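Local structure of H127A/Y244A mutant of alginate lyase AlyC3 in complex with dimannuronate (Psychromonas sp., 7C8F) at residues 33-38 and 70-75; 27-32 and 78-83; 86-91 and 229-234. The protein cleaves alginate, most likely by the beta-elimination of family PL7 lyases, and is held here as a double mutant with dimannuronate bound. All coordinates share one frame; numbering follows the deposited sequence.

Interaction 1: residues 33-38 and 70-75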
ATOM      1  N   ASP B  33      13.444  16.379  24.301  1.00 22.90           N
ATOM      2  CA  ASP B  33      13.849  17.116  25.475  1.00 21.89           C
ATOM      3  C   ASP B  33      14.245  15.921  26.357  1.00 20.16           C
ATOM      4  O   ASP B  33      13.442  15.141  26.704  1.00 22.65           O
ATOM      5  CB  ASP B  33      12.670  17.880  26.055  1.00 21.06           C
ATOM      6  CG  ASP B  33      12.942  18.465  27.430  1.00 23.43           C
ATOM      7  OD1 ASP B  33      13.962  18.231  28.015  1.00 24.34           O
ATOM      8  OD2 ASP B  33      12.056  19.146  27.888  1.00 30.18           O
ATOM      9  N   ALA B  34      15.523  15.815  26.639  1.00 23.36           N
ATOM     10  CA  ALA B  34      16.023  14.674  27.399  1.00 32.94           C
ATOM     11  C   ALA B  34      15.321  14.537  28.743  1.00 37.28           C
ATOM     12  O   ALA B  34      15.185  13.423  29.257  1.00 34.15           O
ATOM     13  CB  ALA B  34      17.538  14.780  27.583  1.00 31.99           C
ATOM     14  N   GLU B  35      14.855  15.647  29.319  1.00 23.03           N
ATOM     15  CA  GLU B  35      14.185  15.624  30.613  1.00 23.99           C
ATOM     16  C   GLU B  35      12.697  15.946  30.516  1.00 23.40           C
ATOM     17  O   GLU B  35      12.063  16.289  31.518  1.00 22.03           O
ATOM     18  CB  GLU B  35      14.934  16.496  31.620  1.00 22.81           C
ATOM     19  CG  GLU B  35      16.278  15.861  31.956  1.00 30.88           C
ATOM     20  CD  GLU B  35      17.141  16.699  32.853  1.00 43.71           C
ATOM     21  OE1 GLU B  35      16.660  17.744  33.326  1.00 34.47           O
ATOM     22  OE2 GLU B  35      18.305  16.305  33.082  1.00 40.35           O
ATOM     23  N   GLY B  36      12.137  15.750  29.348  1.00 23.61           N
ATOM     24  CA  GLY B  36      10.735  15.932  29.168  1.00 20.72           C
ATOM     25  C   GLY B  36      10.025  14.584  29.244  1.00 21.21           C
ATOM     26  O   GLY B  36      10.593  13.618  29.587  1.00 26.76           O
ATOM     27  N   LYS B  37       8.778  14.575  28.895  1.00 27.73           N
ATOM     28  CA  LYS B  37       7.994  13.358  28.908  1.00 35.42           C
ATOM     29  C   LYS B  37       8.509  12.227  28.039  1.00 40.64           C
ATOM     30  O   LYS B  37       9.248  12.422  27.114  1.00 29.49           O
ATOM     31  CB  LYS B  37       6.606  13.680  28.528  1.00 29.73           C
ATOM     32  CG  LYS B  37       5.988  14.690  29.436  1.00 28.05           C
ATOM     33  CD  LYS B  37       4.514  14.512  29.448  1.00 42.43           C
ATOM     34  CE  LYS B  37       3.842  15.556  30.299  1.00 55.95           C
ATOM     35  NZ  LYS B  37       2.362  15.468  30.193  1.00 67.72           N
ATOM     36  N   LYS B  38       8.088  11.021  28.362  1.00 39.13           N
ATOM     37  CA  LYS B  38       8.531   9.863  27.609  1.00 37.06           C
ATOM     38  C   LYS B  38       8.204   9.990  26.146  1.00 39.93           C
ATOM     39  O   LYS B  38       7.132  10.420  25.762  1.00 29.52           O
ATOM     40  CB  LYS B  38       7.911   8.579  28.116  1.00 36.69           C
ATOM     41  CG  LYS B  38       7.976   8.380  29.586  1.00 59.06           C
ATOM     42  CD  LYS B  38       9.332   7.999  30.114  1.00 63.82           C
ATOM     43  CE  LYS B  38       9.232   6.896  31.156  1.00 60.69           C
ATOM     44  NZ  LYS B  38       7.854   6.619  31.631  1.00 56.18           N
ATOM     45  N   LYS B  70      23.897  13.817  20.413  1.00 17.96           N
ATOM     46  CA  LYS B  70      23.796  13.073  21.661  1.00 16.91           C
ATOM     47  C   LYS B  70      22.345  13.001  22.110  1.00 17.63           C
ATOM     48  O   LYS B  70      21.536  13.876  21.788  1.00 18.03           O
ATOM     49  CB  LYS B  70      24.615  13.766  22.764  1.00 22.02           C
ATOM     50  CG  LYS B  70      26.096  13.901  22.421  1.00 20.35           C
ATOM     51  CD  LYS B  70      26.829  14.852  23.374  1.00 27.25           C
ATOM     52  CE  LYS B  70      27.483  14.114  24.520  1.00 46.59           C
ATOM     53  NZ  LYS B  70      28.274  15.055  25.368  1.00 49.18           N
ATOM     54  N   MET B  71      22.017  11.960  22.866  1.00 15.39           N
ATOM     55  CA  MET B  71      20.726  11.879  23.532  1.00 16.77           C
ATOM     56  C   MET B  71      20.787  10.858  24.656  1.00 18.61           C
ATOM     57  O   MET B  71      21.436   9.814  24.525  1.00 18.54           O
ATOM     58  CB  MET B  71      19.605  11.495  22.554  1.00 17.79           C
ATOM     59  CG  MET B  71      18.195  11.488  23.164  1.00 18.60           C
ATOM     60  SD  MET B  71      17.775  12.987  24.088  1.00 21.14           S
ATOM     61  CE  MET B  71      18.139  14.268  22.882  1.00 21.85           C
ATOM     62  N   LYS B  72      20.079  11.126  25.730  1.00 19.82           N
ATOM     63  CA  LYS B  72      19.943  10.197  26.844  1.00 18.18           C
ATOM     64  C   LYS B  72      18.537   9.666  26.966  1.00 22.09           C
ATOM     65  O   LYS B  72      17.604  10.274  26.540  1.00 22.43           O
ATOM     66  CB  LYS B  72      20.408  10.818  28.168  1.00 21.16           C
ATOM     67  CG  LYS B  72      19.633  12.006  28.645  1.00 23.37           C
ATOM     68  CD  LYS B  72      19.905  12.256  30.128  1.00 34.74           C
ATOM     69  CE  LYS B  72      19.293  13.553  30.607  1.00 54.76           C
ATOM     70  NZ  LYS B  72      19.305  13.732  32.098  1.00 55.48           N
ATOM     71  N   ASN B  73      18.435   8.499  27.563  1.00 21.51           N
ATOM     72  CA  ASN B  73      17.208   7.796  27.861  1.00 20.61           C
ATOM     73  C   ASN B  73      16.645   6.959  26.747  1.00 25.36           C
ATOM     74  O   ASN B  73      16.802   7.264  25.631  1.00 23.09           O
ATOM     75  CB  ASN B  73      16.124   8.687  28.488  1.00 21.84           C
ATOM     76  CG  ASN B  73      16.626   9.476  29.674  1.00 27.20           C
ATOM     77  OD1 ASN B  73      17.333   8.987  30.499  1.00 29.58           O
ATOM     78  ND2 ASN B  73      16.230  10.701  29.745  1.00 25.71           N
ATOM     79  N   ASP B  74      15.984   5.897  27.132  1.00 22.98           N
ATOM     80  CA  ASP B  74      15.414   4.957  26.227  1.00 23.39           C
ATOM     81  C   ASP B  74      14.338   5.600  25.400  1.00 24.05           C
ATOM     82  O   ASP B  74      13.564   6.336  25.910  1.00 25.07           O
ATOM     83  CB  ASP B  74      14.869   3.769  27.015  1.00 24.81           C
ATOM     84  CG  ASP B  74      14.683   2.525  26.186  1.00 36.45           C
ATOM     85  OD1 ASP B  74      15.249   2.433  25.121  1.00 29.09           O
ATOM     86  OD2 ASP B  74      13.992   1.622  26.627  1.00 32.73           O
ATOM     87  N   HIS B  75      14.349   5.310  24.101  1.00 24.81           N
ATOM     88  CA  HIS B  75      13.332   5.742  23.145  1.00 26.52           C
ATOM     89  C   HIS B  75      13.374   7.230  22.822  1.00 27.97           C
ATOM     90  O   HIS B  75      12.488   7.724  22.110  1.00 30.14           O
ATOM     91  CB  HIS B  75      11.920   5.314  23.557  1.00 29.82           C
ATOM     92  CG  HIS B  75      11.823   3.866  23.919  1.00 35.03           C
ATOM     93  ND1 HIS B  75      11.425   3.434  25.165  1.00 50.22           N
ATOM     94  CD2 HIS B  75      12.099   2.749  23.204  1.00 48.26           C
ATOM     95  CE1 HIS B  75      11.445   2.113  25.198  1.00 39.41           C
ATOM     96  NE2 HIS B  75      11.851   1.672  24.021  1.00 40.93           N
TER
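A34 presses its methyl group against K72 and M71, bringing a type I beta turn, D33 to G36, onto the end of strand 67-72 in the beta-sandwich expected of a PL7 lyase. The closest carbon pair is A34 CB to K72 CG at 3.6 Å, and A34 CB also lies 3.7 Å from K72 CE, further along the same side chain. The chain of K72 therefore runs alongside the methyl group. Its CG stands between the backbone N and the carbonyl carbon (chi1 63°), and the rest of the chain is extended, which carries the ammonium past A34 to E35. There K72 NZ donates to E35 OE2 at 2.9 Å in a salt bridge, and OE2 accepts on its anti lone pair, away from the other oxygen; the two side chains cross obliquely. M71 reaches the same alanine by its sulfur, SD to A34 CB 3.9 Å, after bending at chi2 and chi3. N73 ND2 comes within 3.0 Å of A34 O.

Behind this first shell, the turn is held internally and from outside. G36 N donates to D33 O, the bond that closes the turn, while N40 OD1 accepts from D33 N. On the strand side, M71 pairs by its backbone with S251 of strand 250-264, and N244 ND2 reaches the carbonyl oxygens of both M71 and N73. D33 also forms an Asx turn at the start of the loop: its OD1 accepts from E35 N at 3.0 Å, the donor lying above the carboxylate plane, 48° out of it.

Interaction 2: residues 27-32 and 78-83. With MLI (malonate ion), chain F.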
ATOM      1  N   SER B  27      16.579  19.763   5.450  1.00 15.05           N
ATOM      2  CA  SER B  27      16.034  19.078   6.595  1.00 15.10           C
ATOM      3  C   SER B  27      15.480  19.920   7.716  1.00 13.96           C
ATOM      4  O   SER B  27      15.503  21.109   7.668  1.00 14.57           O
ATOM      5  CB  SER B  27      17.156  18.240   7.249  1.00 15.33           C
ATOM      6  OG  SER B  27      17.879  17.465   6.344  1.00 15.25           O
ATOM      7  N   GLU B  28      14.984  19.230   8.726  1.00 13.61           N
ATOM      8  CA  GLU B  28      14.561  19.814   9.980  1.00 13.86           C
ATOM      9  C   GLU B  28      15.211  19.010  11.098  1.00 15.57           C
ATOM     10  O   GLU B  28      15.684  17.971  10.842  1.00 15.02           O
ATOM     11  CB  GLU B  28      13.046  19.891  10.159  1.00 16.75           C
ATOM     12  CG  GLU B  28      12.326  18.568  10.195  1.00 16.09           C
ATOM     13  CD  GLU B  28      10.830  18.755  10.219  1.00 20.51           C
ATOM     14  OE1 GLU B  28      10.332  19.533   9.424  1.00 20.76           O
ATOM     15  OE2 GLU B  28      10.207  18.117  11.045  1.00 24.40           O
ATOM     16  N   LEU B  29      15.218  19.532  12.312  1.00 15.24           N
ATOM     17  CA  LEU B  29      15.763  18.847  13.477  1.00 13.75           C
ATOM     18  C   LEU B  29      14.605  18.338  14.321  1.00 16.43           C
ATOM     19  O   LEU B  29      13.695  19.103  14.660  1.00 16.85           O
ATOM     20  CB  LEU B  29      16.632  19.792  14.313  1.00 17.56           C
ATOM     21  CG  LEU B  29      17.271  19.153  15.549  1.00 18.35           C
ATOM     22  CD1 LEU B  29      18.316  18.095  15.160  1.00 20.08           C
ATOM     23  CD2 LEU B  29      17.902  20.224  16.438  1.00 21.53           C
ATOM     24  N   GLN B  30      14.614  17.042  14.615  1.00 14.64           N
ATOM     25  CA  GLN B  30      13.602  16.403  15.449  1.00 15.33           C
ATOM     26  C   GLN B  30      14.341  15.872  16.664  1.00 16.73           C
ATOM     27  O   GLN B  30      15.126  14.923  16.558  1.00 16.85           O
ATOM     28  CB  GLN B  30      12.889  15.282  14.680  1.00 16.42           C
ATOM     29  CG  GLN B  30      12.243  15.786  13.383  1.00 16.39           C
ATOM     30  CD  GLN B  30      11.387  14.756  12.661  1.00 17.02           C
ATOM     31  OE1 GLN B  30      11.467  13.549  12.922  1.00 21.59           O
ATOM     32  NE2 GLN B  30      10.556  15.240  11.737  1.00 20.42           N
ATOM     33  N   ILE B  31      14.165  16.543  17.783  1.00 16.36           N
ATOM     34  CA  ILE B  31      14.921  16.244  18.972  1.00 17.66           C
ATOM     35  C   ILE B  31      14.099  16.212  20.244  1.00 19.29           C
ATOM     36  O   ILE B  31      13.284  17.028  20.457  1.00 19.02           O
ATOM     37  CB  ILE B  31      16.067  17.271  19.088  1.00 16.54           C
ATOM     38  CG1 ILE B  31      16.992  17.003  20.259  1.00 20.73           C
ATOM     39  CG2 ILE B  31      15.538  18.683  19.118  1.00 19.15           C
ATOM     40  CD1 ILE B  31      18.215  17.844  20.220  1.00 21.66           C
ATOM     41  N   SER B  32      14.357  15.219  21.058  1.00 18.02           N
ATOM     42  CA  SER B  32      13.690  15.072  22.308  1.00 19.23           C
ATOM     43  C   SER B  32      14.279  16.012  23.351  1.00 23.81           C
ATOM     44  O   SER B  32      15.400  16.364  23.295  1.00 22.45           O
ATOM     45  CB  SER B  32      13.937  13.653  22.806  1.00 20.90           C
ATOM     46  OG  SER B  32      13.365  12.692  21.993  1.00 21.98           O
ATOM     47  N   ASN B  78      17.406  12.186  18.511  1.00 15.83           N
ATOM     48  CA  ASN B  78      17.992  13.463  18.125  1.00 15.40           C
ATOM     49  C   ASN B  78      18.475  13.283  16.684  1.00 16.53           C
ATOM     50  O   ASN B  78      19.534  12.691  16.456  1.00 16.70           O
ATOM     51  CB  ASN B  78      19.133  13.816  19.064  1.00 16.24           C
ATOM     52  CG  ASN B  78      19.864  15.070  18.646  1.00 17.40           C
ATOM     53  OD1 ASN B  78      19.444  15.773  17.728  1.00 17.20           O
ATOM     54  ND2 ASN B  78      20.968  15.369  19.333  1.00 18.27           N
ATOM     55  N   GLU B  79      17.687  13.761  15.727  1.00 14.96           N
ATOM     56  CA  GLU B  79      17.919  13.404  14.340  1.00 15.40           C
ATOM     57  C   GLU B  79      17.635  14.565  13.409  1.00 14.80           C
ATOM     58  O   GLU B  79      16.685  15.327  13.615  1.00 16.77           O
ATOM     59  CB  GLU B  79      16.991  12.257  13.900  1.00 16.67           C
ATOM     60  CG  GLU B  79      17.261  10.933  14.604  1.00 19.05           C
ATOM     61  CD  GLU B  79      16.122   9.949  14.449  1.00 20.38           C
ATOM     62  OE1 GLU B  79      14.942  10.343  14.621  1.00 22.57           O
ATOM     63  OE2 GLU B  79      16.415   8.777  14.147  1.00 28.68           O
ATOM     64  N   VAL B  80      18.451  14.682  12.371  0.78 13.61           N
ATOM     65  CA  VAL B  80      18.110  15.501  11.215  0.78 14.04           C
ATOM     66  C   VAL B  80      17.212  14.671  10.304  0.78 13.68           C
ATOM     67  O   VAL B  80      17.535  13.520   9.978  0.78 14.46           O
ATOM     68  CB  VAL B  80      19.386  15.950  10.484  0.78 17.61           C
ATOM     69  CG1 VAL B  80      19.074  16.424   9.085  0.78 24.58           C
ATOM     70  CG2 VAL B  80      20.100  17.058  11.270  0.78 15.60           C
ATOM     71  N   ARG B  81      16.079  15.246   9.902  1.00 12.99           N
ATOM     72  CA  ARG B  81      15.056  14.579   9.101  1.00 12.53           C
ATOM     73  C   ARG B  81      15.013  15.288   7.755  1.00 14.90           C
ATOM     74  O   ARG B  81      14.597  16.450   7.679  1.00 13.83           O
ATOM     75  CB  ARG B  81      13.699  14.615   9.813  1.00 12.87           C
ATOM     76  CG  ARG B  81      12.581  13.786   9.168  1.00 13.41           C
ATOM     77  CD  ARG B  81      11.828  14.545   8.065  1.00 14.75           C
ATOM     78  NE  ARG B  81      10.482  13.988   7.862  1.00 13.90           N
ATOM     79  CZ  ARG B  81       9.942  13.658   6.694  1.00 12.37           C
ATOM     80  NH1 ARG B  81       8.691  13.180   6.658  1.00 13.53           N
ATOM     81  NH2 ARG B  81      10.598  13.844   5.551  1.00 14.23           N
ATOM     82  N   VAL B  82      15.492  14.619   6.711  1.00 12.01           N
ATOM     83  CA  VAL B  82      15.501  15.205   5.374  1.00 12.73           C
ATOM     84  C   VAL B  82      14.064  15.309   4.877  1.00 13.53           C
ATOM     85  O   VAL B  82      13.295  14.347   4.945  1.00 13.63           O
ATOM     86  CB  VAL B  82      16.394  14.383   4.428  1.00 12.87           C
ATOM     87  CG1 VAL B  82      16.445  15.010   3.046  1.00 14.73           C
ATOM     88  CG2 VAL B  82      17.818  14.244   5.009  1.00 14.18           C
ATOM     89  N   HIS B  83      13.689  16.493   4.378  1.00 14.46           N
ATOM     90  CA  HIS B  83      12.275  16.796   4.146  1.00 12.80           C
ATOM     91  C   HIS B  83      11.636  16.004   3.012  1.00 13.85           C
ATOM     92  O   HIS B  83      10.424  15.761   3.052  1.00 15.93           O
ATOM     93  CB  HIS B  83      12.105  18.287   3.889  1.00 13.57           C
ATOM     94  CG  HIS B  83      12.054  19.092   5.144  1.00 16.68           C
ATOM     95  ND1 HIS B  83      12.747  20.273   5.307  1.00 18.91           N
ATOM     96  CD2 HIS B  83      11.369  18.889   6.295  1.00 17.86           C
ATOM     97  CE1 HIS B  83      12.481  20.769   6.504  1.00 17.49           C
ATOM     98  NE2 HIS B  83      11.647  19.951   7.122  1.00 18.09           N
TER
HETATM   99  C1  MLI F 301       7.178  12.482  11.341  1.00 29.06           C
HETATM  100  C2  MLI F 301       7.128  13.547  12.399  1.00 30.38           C
HETATM  101  C3  MLI F 301       7.823  12.986  10.087  1.00 27.79           C
HETATM  102  O6  MLI F 301       7.647  13.314  13.473  1.00 30.90           O
HETATM  103  O7  MLI F 301       6.587  14.611  12.199  1.00 31.03           O
HETATM  104  O8  MLI F 301       8.941  13.440  10.149  1.00 27.22           O
HETATM  105  O9  MLI F 301       7.170  12.903   9.108  1.00 27.11           O
HETATM  106  O   HOH W   1      12.209  11.854  14.780  1.00 30.53           O
HETATM  107  O   HOH W   2      14.027  12.374  16.138  1.00 38.77           O
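A malonate ion, probably from the crystallisation liquor, is bound where Q30 and R81 meet across two antiparallel strands. Q30 NE2 and R81 NE both donate to MLI O8, at 2.9 Å and 2.8 Å, while R81 NH1 takes MLI O9; the carboxylate thus lies at the guanidinium edge. Y43 and K128 complete the site. The other N-H of Q30 NE2 goes to E28 OE2 (3.0 Å), so this amide is fixed from two sides. E28 in turn accepts from H83 NE2 at OE1 (2.7 Å), in the imidazole plane, with carboxylate and ring 88° apart.

The strands 27-31 and 77-82 belong to the larger sheet of the PL7 jelly roll, and their hydrogen-bonded pairs are E28 with R81 and Q30 with E79. These four side chains share the face that carries the malonate. Here one water joins Q30 OE1 to E79 OE1 and a second joins Q30 O to that same E79 oxygen, which also forms salt bridges with R77 and K239.

On the face of S27, L29 and I31, N78 has CG anti to its backbone N (chi1 175°) and lies beside I31. N78 ND2 donates to K70 O, but buried OD1 has no polar partner and rests 3.5 Å from I31 CD1.

Interaction 3: residues 86-91 and 229-234; sequences FRTDLP and DYWRHL
The indole of W231 carries L234 CD1 over the centre of one face, 3.6 Å above the plane, while T88 OG1 lies at its edge, 4.1 Å from CD1. W231 NE1 is satisfied by S236 OG. The guanidinium of R87 meets the carboxylate of D89 edge-on, in its own plane: NE to OD1 and NH2 to OD2, each 2.9 Å. D89 packs on R232 with CB against CB at 3.6 Å and with its carboxylate carbon CG 3.5 Å from R232 O; the two side chains cross at about a right angle. The extended R232 chain leads away to D229 O, where NH1 donates at 3.0 Å from above the carbonyl plane; R232 N reaches that oxygen from the opposite face.

No direct hydrogen bond spans the segments. A water does so instead, accepting from T88 N (2.8 Å) and hydrogen-bonded also to R232 O and L234 O, both in the type I turn from W231 to L234.

The contact lies at the dimer interface: R232 NE forms a salt bridge with D89 of the second subunit, and R87 NH1 with D229 of that subunit. Within the chain, both segments are linkers between the two sheets, 86-91 joining strand 77-82 to 93-103 and 229-234 joining strand 221-227 to 235-240.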
ATOM      1  N   PHE B  86      10.179  10.704  -0.680  1.00 13.43           N
ATOM      2  CA  PHE B  86      10.454  10.268  -2.037  1.00 13.41           C
ATOM      3  C   PHE B  86       9.832   8.918  -2.358  1.00 12.61           C
ATOM      4  O   PHE B  86       9.609   8.069  -1.483  1.00 13.01           O
ATOM      5  CB  PHE B  86      11.959  10.227  -2.340  1.00 14.94           C
ATOM      6  CG  PHE B  86      12.820   9.619  -1.245  1.00 12.26           C
ATOM      7  CD1 PHE B  86      12.921   8.239  -1.097  1.00 15.58           C
ATOM      8  CD2 PHE B  86      13.556  10.435  -0.404  1.00 14.03           C
ATOM      9  CE1 PHE B  86      13.733   7.685  -0.102  1.00 14.61           C
ATOM     10  CE2 PHE B  86      14.372   9.893   0.594  1.00 14.06           C
ATOM     11  CZ  PHE B  86      14.458   8.516   0.742  1.00 14.73           C
ATOM     12  N   ARG B  87       9.572   8.721  -3.642  1.00 12.63           N
ATOM     13  CA  ARG B  87       9.238   7.396  -4.138  1.00 13.17           C
ATOM     14  C   ARG B  87      10.489   6.539  -4.205  1.00 13.44           C
ATOM     15  O   ARG B  87      11.576   7.022  -4.523  1.00 14.38           O
ATOM     16  CB  ARG B  87       8.633   7.502  -5.532  1.00 16.63           C
ATOM     17  CG  ARG B  87       7.272   8.131  -5.464  1.00 17.82           C
ATOM     18  CD  ARG B  87       6.490   8.000  -6.723  1.00 23.84           C
ATOM     19  NE  ARG B  87       6.291   6.631  -7.182  1.00 17.50           N
ATOM     20  CZ  ARG B  87       5.287   6.330  -7.989  1.00 17.26           C
ATOM     21  NH1 ARG B  87       4.448   7.297  -8.342  1.00 19.77           N
ATOM     22  NH2 ARG B  87       5.112   5.105  -8.438  1.00 16.66           N
ATOM     23  N   THR B  88      10.331   5.254  -3.914  1.00 12.27           N
ATOM     24  CA  THR B  88      11.467   4.336  -3.877  1.00 12.85           C
ATOM     25  C   THR B  88      11.477   3.404  -5.077  1.00 13.69           C
ATOM     26  O   THR B  88      12.404   2.585  -5.211  1.00 13.24           O
ATOM     27  CB  THR B  88      11.431   3.489  -2.593  1.00 13.68           C
ATOM     28  OG1 THR B  88      10.327   2.562  -2.661  1.00 13.63           O
ATOM     29  CG2 THR B  88      11.284   4.376  -1.363  1.00 15.28           C
ATOM     30  N   ASP B  89      10.473   3.505  -5.952  1.00 13.33           N
ATOM     31  CA  ASP B  89      10.194   2.483  -6.950  1.00 13.51           C
ATOM     32  C   ASP B  89      10.484   2.915  -8.378  1.00 17.09           C
ATOM     33  O   ASP B  89      10.219   2.140  -9.300  1.00 18.90           O
ATOM     34  CB  ASP B  89       8.735   2.007  -6.828  1.00 15.14           C
ATOM     35  CG  ASP B  89       7.707   3.143  -6.942  1.00 14.24           C
ATOM     36  OD1 ASP B  89       7.985   4.306  -6.568  1.00 14.71           O
ATOM     37  OD2 ASP B  89       6.579   2.853  -7.415  1.00 15.18           O
ATOM     38  N   LEU B  90      11.019   4.127  -8.593  1.00 15.47           N
ATOM     39  CA  LEU B  90      11.093   4.584  -9.971  1.00 16.86           C
ATOM     40  C   LEU B  90      12.523   4.518 -10.498  1.00 15.53           C
ATOM     41  O   LEU B  90      13.475   4.755  -9.749  1.00 17.53           O
ATOM     42  CB  LEU B  90      10.570   6.019 -10.095  1.00 16.80           C
ATOM     43  CG  LEU B  90       9.106   6.188  -9.676  1.00 19.05           C
ATOM     44  CD1 LEU B  90       8.737   7.650  -9.736  1.00 18.98           C
ATOM     45  CD2 LEU B  90       8.176   5.363 -10.561  1.00 20.26           C
ATOM     46  N   PRO B  91      12.708   4.181 -11.779  1.00 19.76           N
ATOM     47  CA  PRO B  91      14.073   3.976 -12.287  1.00 22.56           C
ATOM     48  C   PRO B  91      14.851   5.262 -12.466  1.00 19.91           C
ATOM     49  O   PRO B  91      16.088   5.223 -12.469  1.00 24.75           O
ATOM     50  CB  PRO B  91      13.847   3.266 -13.631  1.00 25.09           C
ATOM     51  CG  PRO B  91      12.484   3.729 -14.064  1.00 25.44           C
ATOM     52  CD  PRO B  91      11.677   3.901 -12.794  1.00 22.67           C
ATOM     53  N   ASP B 229      10.597  -3.917  -3.944  1.00 13.39           N
ATOM     54  CA  ASP B 229       9.359  -3.806  -4.731  1.00 12.08           C
ATOM     55  C   ASP B 229       8.132  -3.748  -3.790  1.00 12.82           C
ATOM     56  O   ASP B 229       7.213  -3.049  -4.033  1.00 12.85           O
ATOM     57  CB  ASP B 229       9.278  -5.032  -5.659  1.00 14.42           C
ATOM     58  CG  ASP B 229       8.240  -4.951  -6.771  1.00 18.43           C
ATOM     59  OD1 ASP B 229       7.709  -3.950  -7.054  1.00 15.84           O
ATOM     60  OD2 ASP B 229       8.079  -5.976  -7.370  1.00 22.16           O
ATOM     61  N   TYR B 230       8.184  -4.516  -2.731  1.00 12.36           N
ATOM     62  CA  TYR B 230       7.099  -4.575  -1.762  1.00 12.47           C
ATOM     63  C   TYR B 230       6.734  -3.260  -1.071  1.00 12.19           C
ATOM     64  O   TYR B 230       5.679  -3.138  -0.557  1.00 13.08           O
ATOM     65  CB  TYR B 230       7.394  -5.634  -0.676  1.00 12.59           C
ATOM     66  CG  TYR B 230       8.682  -5.404   0.098  1.00 13.02           C
ATOM     67  CD1 TYR B 230       8.706  -4.571   1.182  1.00 12.29           C
ATOM     68  CD2 TYR B 230       9.846  -6.019  -0.280  1.00 12.96           C
ATOM     69  CE1 TYR B 230       9.861  -4.332   1.851  1.00 13.04           C
ATOM     70  CE2 TYR B 230      11.005  -5.802   0.390  1.00 13.93           C
ATOM     71  CZ  TYR B 230      11.005  -4.955   1.436  1.00 13.64           C
ATOM     72  OH  TYR B 230      12.169  -4.765   2.100  1.00 13.90           O
ATOM     73  N   TRP B 231       7.659  -2.318  -1.089  1.00 12.67           N
ATOM     74  CA  TRP B 231       7.523  -1.025  -0.456  1.00 11.08           C
ATOM     75  C   TRP B 231       7.128   0.099  -1.406  1.00 12.35           C
ATOM     76  O   TRP B 231       7.068   1.206  -1.035  1.00 12.84           O
ATOM     77  CB  TRP B 231       8.889  -0.672   0.115  1.00 12.93           C
ATOM     78  CG  TRP B 231       8.993   0.315   1.241  1.00 12.13           C
ATOM     79  CD1 TRP B 231       9.412   1.579   1.166  1.00 12.69           C
ATOM     80  CD2 TRP B 231       8.743   0.058   2.610  1.00 13.19           C
ATOM     81  NE1 TRP B 231       9.426   2.160   2.388  1.00 13.57           N
ATOM     82  CE2 TRP B 231       9.020   1.235   3.307  1.00 13.45           C
ATOM     83  CE3 TRP B 231       8.308  -1.058   3.319  1.00 13.00           C
ATOM     84  CZ2 TRP B 231       8.879   1.317   4.677  1.00 13.68           C
ATOM     85  CZ3 TRP B 231       8.167  -0.958   4.658  1.00 13.19           C
ATOM     86  CH2 TRP B 231       8.460   0.212   5.320  1.00 13.33           C
ATOM     87  N   ARG B 232       6.885  -0.258  -2.638  1.00 12.45           N
ATOM     88  CA  ARG B 232       6.656   0.711  -3.707  1.00 12.09           C
ATOM     89  C   ARG B 232       5.655   1.820  -3.501  1.00 13.77           C
ATOM     90  O   ARG B 232       5.871   2.910  -3.987  1.00 13.38           O
ATOM     91  CB  ARG B 232       6.398  -0.004  -5.038  1.00 12.26           C
ATOM     92  CG  ARG B 232       5.131  -0.821  -5.119  1.00 12.55           C
ATOM     93  CD  ARG B 232       5.116  -1.730  -6.336  1.00 13.55           C
ATOM     94  NE  ARG B 232       3.934  -2.567  -6.473  1.00 12.19           N
ATOM     95  CZ  ARG B 232       3.807  -3.758  -5.930  1.00 13.49           C
ATOM     96  NH1 ARG B 232       4.731  -4.249  -5.169  1.00 14.01           N
ATOM     97  NH2 ARG B 232       2.746  -4.469  -6.137  1.00 14.48           N
ATOM     98  N   HIS B 233       4.600   1.499  -2.774  1.00 12.23           N
ATOM     99  CA  HIS B 233       3.548   2.486  -2.527  1.00 12.50           C
ATOM    100  C   HIS B 233       3.880   3.479  -1.418  1.00 12.19           C
ATOM    101  O   HIS B 233       3.127   4.447  -1.236  1.00 13.88           O
ATOM    102  CB  HIS B 233       2.246   1.773  -2.142  1.00 12.36           C
ATOM    103  CG  HIS B 233       2.407   0.820  -0.993  1.00 11.91           C
ATOM    104  ND1 HIS B 233       3.332  -0.201  -1.008  1.00 13.23           N
ATOM    105  CD2 HIS B 233       1.765   0.733   0.198  1.00 11.99           C
ATOM    106  CE1 HIS B 233       3.245  -0.889   0.118  1.00 14.34           C
ATOM    107  NE2 HIS B 233       2.293  -0.353   0.863  1.00 13.16           N
ATOM    108  N   LEU B 234       4.965   3.279  -0.670  1.00 11.23           N
ATOM    109  CA  LEU B 234       5.231   4.074   0.525  1.00 12.29           C
ATOM    110  C   LEU B 234       6.257   5.166   0.229  1.00 13.30           C
ATOM    111  O   LEU B 234       7.417   4.873  -0.077  1.00 13.37           O
ATOM    112  CB  LEU B 234       5.702   3.161   1.660  1.00 13.96           C
ATOM    113  CG  LEU B 234       4.630   2.164   2.111  1.00 12.54           C
ATOM    114  CD1 LEU B 234       5.245   1.128   3.047  1.00 15.41           C
ATOM    115  CD2 LEU B 234       3.484   2.910   2.797  1.00 16.05           C
TER
HETATM  116  O   HOH W   3       8.048   4.155  -2.640  1.00 13.56           O

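How the interactions relate
Interactions 1 and 2 form one continuous patch, with centres 15 Å apart. M71 serves both, its CE lying 3.5 Å from S32 O and 4.0 Å from I31 CG1. Along the chain interaction 1 is nested within the loop that interaction 2 closes. Interaction 3 comes later in series: its centre is 23 Å from that of interaction 2, with which it shares only sequence adjacency, and 33 Å from interaction 1, on the opposite side of the chain's centre. The bound mannuronate lies nearest interaction 2, about 6 Å from the E79 side chain, against about 8 Å for W231 and 12 Å for M71. R77, which pairs with E79, belongs to the sugar pocket.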